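Local coordinates for protein 2,3-dihydroxy-2,3-dihydrophenylpropionate dehydrogenase (Pseudomonas sp. MC1, PDB 5XTF) that catalyses the NAD-dependent oxidation of naphthalene cis-dihydrodiol to 1,2-dihydroxynaphthalene, as a tetrameric short-chain dehydrogenase/reductase, at residues 149-154 and 191-196. Residues are numbered along the deposited sequence; the frame is centred on the assembly and turned at random.
Sequences KTNGSV and APEIRV
Ser-153 and Val-154 pair with Arg-195 and Val-196 where two neighbouring parallel strands of the Rossmann-fold sheet begin, joined by the beta-alpha-beta crossover through helix 170-190. Segment directions 11° apart make the pairing parallel, and two backbone bonds set its register: Arg-195 N donates to Gly-152 O (3.2 Å), and Arg-195 O accepts from Val-154 N (2.8 Å, 156° at the hydrogen). On one face the Arg-195 guanidinium lies over Ser-153, whose CB sits 3.5 Å from Arg-195 NH2; the chain bends at chi3 (-50°) to bring it there. Arg-195 NH1 is held by Ile-262 O and Leu-253 O, while Arg-195 NH2 donates to a water (3.1 Å) that bonds weakly to Asn-151 O. The other face is apolar: Val-154 CB meets Val-196 CG1 at 4.0 Å; Val-154 also touches Leu-147 of helix 118-150, and Val-196 packs on Ala-187 and Leu-190 of helix 170-190. Ahead of the strands, Glu-193 CG packs 3.5 Å from Asn-151 CG, the carboxylate and amide planes perpendicular. With an alanine in place of Glu-193, the Asn-151 amide would probably lose this packing and be freer to turn. Backbone pairing thus fixes the register, while the buried arginine links the strand start to Ile-262 and Leu-253.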
ATOM      1  N   LYS B 149      -4.599  31.028  -8.260  1.00 26.78           N
ATOM      2  CA  LYS B 149      -5.140  32.309  -7.824  1.00 28.33           C
ATOM      3  C   LYS B 149      -6.093  32.138  -6.660  1.00 26.74           C
ATOM      4  O   LYS B 149      -6.225  33.039  -5.828  1.00 29.63           O
ATOM      5  CB  LYS B 149      -5.862  32.993  -8.975  1.00 24.67           C
ATOM      6  CG  LYS B 149      -4.963  33.427 -10.128  1.00 31.97           C
ATOM      7  CD  LYS B 149      -5.830  34.198 -11.114  1.00 35.22           C
ATOM      8  CE  LYS B 149      -5.243  34.289 -12.493  1.00 39.01           C
ATOM      9  NZ  LYS B 149      -6.060  35.232 -13.306  1.00 39.68           N
ATOM     10  N   THR B 150      -6.758  30.996  -6.571  1.00 24.55           N
ATOM     11  CA  THR B 150      -7.660  30.743  -5.460  1.00 28.78           C
ATOM     12  C   THR B 150      -7.071  29.773  -4.446  1.00 28.03           C
ATOM     13  O   THR B 150      -7.733  29.475  -3.443  1.00 27.55           O
ATOM     14  CB  THR B 150      -8.986  30.195  -5.985  1.00 31.05           C
ATOM     15  OG1 THR B 150      -8.729  28.963  -6.678  1.00 27.76           O
ATOM     16  CG2 THR B 150      -9.632  31.196  -6.967  1.00 28.27           C
ATOM     17  N   ASN B 151      -5.849  29.283  -4.687  1.00 28.40           N
ATOM     18  CA  ASN B 151      -5.241  28.196  -3.930  1.00 25.29           C
ATOM     19  C   ASN B 151      -6.259  27.078  -3.728  1.00 24.61           C
ATOM     20  O   ASN B 151      -6.629  26.707  -2.609  1.00 23.06           O
ATOM     21  CB  ASN B 151      -4.668  28.705  -2.606  1.00 24.37           C
ATOM     22  CG  ASN B 151      -3.473  29.629  -2.804  1.00 28.39           C
ATOM     23  OD1 ASN B 151      -3.092  29.990  -3.938  1.00 27.13           O
ATOM     24  ND2 ASN B 151      -2.879  30.033  -1.691  1.00 31.49           N
ATOM     25  N   GLY B 152      -6.729  26.562  -4.851  1.00 22.25           N
ATOM     26  CA  GLY B 152      -7.850  25.655  -4.868  1.00 23.28           C
ATOM     27  C   GLY B 152      -7.425  24.215  -4.776  1.00 24.56           C
ATOM     28  O   GLY B 152      -6.322  23.895  -4.329  1.00 27.53           O
ATOM     29  N   SER B 153      -8.314  23.324  -5.210  1.00 21.90           N
ATOM     30  CA  SER B 153      -7.976  21.910  -5.148  1.00 27.59           C
ATOM     31  C   SER B 153      -8.316  21.194  -6.453  1.00 25.13           C
ATOM     32  O   SER B 153      -8.986  21.728  -7.342  1.00 22.26           O
ATOM     33  CB  SER B 153      -8.671  21.226  -3.955  1.00 24.29           C
ATOM     34  OG  SER B 153     -10.066  21.135  -4.144  1.00 26.24           O
ATOM     35  N   VAL B 154      -7.810  19.961  -6.551  1.00 23.66           N
ATOM     36  CA  VAL B 154      -8.135  19.018  -7.610  1.00 19.08           C
ATOM     37  C   VAL B 154      -8.672  17.749  -6.968  1.00 22.92           C
ATOM     38  O   VAL B 154      -8.158  17.305  -5.936  1.00 22.19           O
ATOM     39  CB  VAL B 154      -6.903  18.701  -8.479  1.00 19.53           C
ATOM     40  CG1 VAL B 154      -7.255  17.690  -9.534  1.00 21.24           C
ATOM     41  CG2 VAL B 154      -6.388  19.957  -9.104  1.00 20.93           C
ATOM     42  N   ALA B 191       1.865  21.455  -3.458  1.00 27.08           N
ATOM     43  CA  ALA B 191       1.770  21.956  -2.096  1.00 25.49           C
ATOM     44  C   ALA B 191       2.767  23.095  -1.921  1.00 26.02           C
ATOM     45  O   ALA B 191       3.816  23.094  -2.552  1.00 26.77           O
ATOM     46  CB  ALA B 191       2.036  20.848  -1.097  1.00 25.42           C
ATOM     47  N   PRO B 192       2.452  24.069  -1.058  1.00 27.37           N
ATOM     48  CA  PRO B 192       1.270  24.150  -0.205  1.00 24.64           C
ATOM     49  C   PRO B 192       0.063  24.786  -0.876  1.00 28.21           C
ATOM     50  O   PRO B 192      -0.997  24.856  -0.240  1.00 27.39           O
ATOM     51  CB  PRO B 192       1.744  25.035   0.938  1.00 25.08           C
ATOM     52  CG  PRO B 192       2.658  25.984   0.263  1.00 24.73           C
ATOM     53  CD  PRO B 192       3.367  25.200  -0.818  1.00 27.78           C
ATOM     54  N   GLU B 193       0.215  25.217  -2.130  1.00 28.14           N
ATOM     55  CA  GLU B 193      -0.786  26.087  -2.750  1.00 27.50           C
ATOM     56  C   GLU B 193      -2.065  25.333  -3.108  1.00 26.33           C
ATOM     57  O   GLU B 193      -3.178  25.818  -2.856  1.00 26.30           O
ATOM     58  CB  GLU B 193      -0.199  26.737  -3.999  1.00 30.11           C
ATOM     59  CG  GLU B 193      -0.497  28.219  -4.122  1.00 34.35           C
ATOM     60  CD  GLU B 193      -0.106  28.797  -5.479  1.00 38.92           C
ATOM     61  OE1 GLU B 193      -0.673  29.855  -5.847  1.00 37.81           O
ATOM     62  OE2 GLU B 193       0.747  28.188  -6.183  1.00 37.46           O
ATOM     63  N   ILE B 194      -1.933  24.172  -3.742  1.00 22.33           N
ATOM     64  CA  ILE B 194      -3.060  23.452  -4.321  1.00 21.75           C
ATOM     65  C   ILE B 194      -3.114  22.053  -3.726  1.00 23.96           C
ATOM     66  O   ILE B 194      -2.107  21.340  -3.729  1.00 28.07           O
ATOM     67  CB  ILE B 194      -2.938  23.380  -5.850  1.00 23.25           C
ATOM     68  CG1 ILE B 194      -3.117  24.775  -6.447  1.00 25.26           C
ATOM     69  CG2 ILE B 194      -3.929  22.364  -6.418  1.00 20.17           C
ATOM     70  CD1 ILE B 194      -2.750  24.823  -7.903  1.00 30.75           C
ATOM     71  N   ARG B 195      -4.283  21.656  -3.226  1.00 20.72           N
ATOM     72  CA  ARG B 195      -4.482  20.301  -2.730  1.00 24.31           C
ATOM     73  C   ARG B 195      -4.911  19.384  -3.868  1.00 23.28           C
ATOM     74  O   ARG B 195      -5.653  19.795  -4.763  1.00 22.14           O
ATOM     75  CB  ARG B 195      -5.531  20.261  -1.613  1.00 20.10           C
ATOM     76  CG  ARG B 195      -5.050  20.846  -0.311  1.00 20.48           C
ATOM     77  CD  ARG B 195      -6.162  20.893   0.729  1.00 23.24           C
ATOM     78  NE  ARG B 195      -7.378  21.502   0.204  1.00 23.77           N
ATOM     79  CZ  ARG B 195      -8.475  20.824  -0.112  1.00 23.37           C
ATOM     80  NH1 ARG B 195      -8.508  19.507   0.054  1.00 21.66           N
ATOM     81  NH2 ARG B 195      -9.537  21.458  -0.594  1.00 28.97           N
ATOM     82  N   VAL B 196      -4.460  18.130  -3.819  1.00 19.97           N
ATOM     83  CA  VAL B 196      -4.775  17.157  -4.862  1.00 20.58           C
ATOM     84  C   VAL B 196      -5.129  15.835  -4.202  1.00 20.44           C
ATOM     85  O   VAL B 196      -4.340  15.301  -3.418  1.00 22.19           O
ATOM     86  CB  VAL B 196      -3.614  16.943  -5.852  1.00 22.48           C
ATOM     87  CG1 VAL B 196      -4.120  16.166  -7.046  1.00 19.93           C
ATOM     88  CG2 VAL B 196      -2.995  18.263  -6.301  1.00 22.10           C
TER
HETATM   89  O   HOH W   1      -8.627  24.272  -1.406  1.00 29.18           O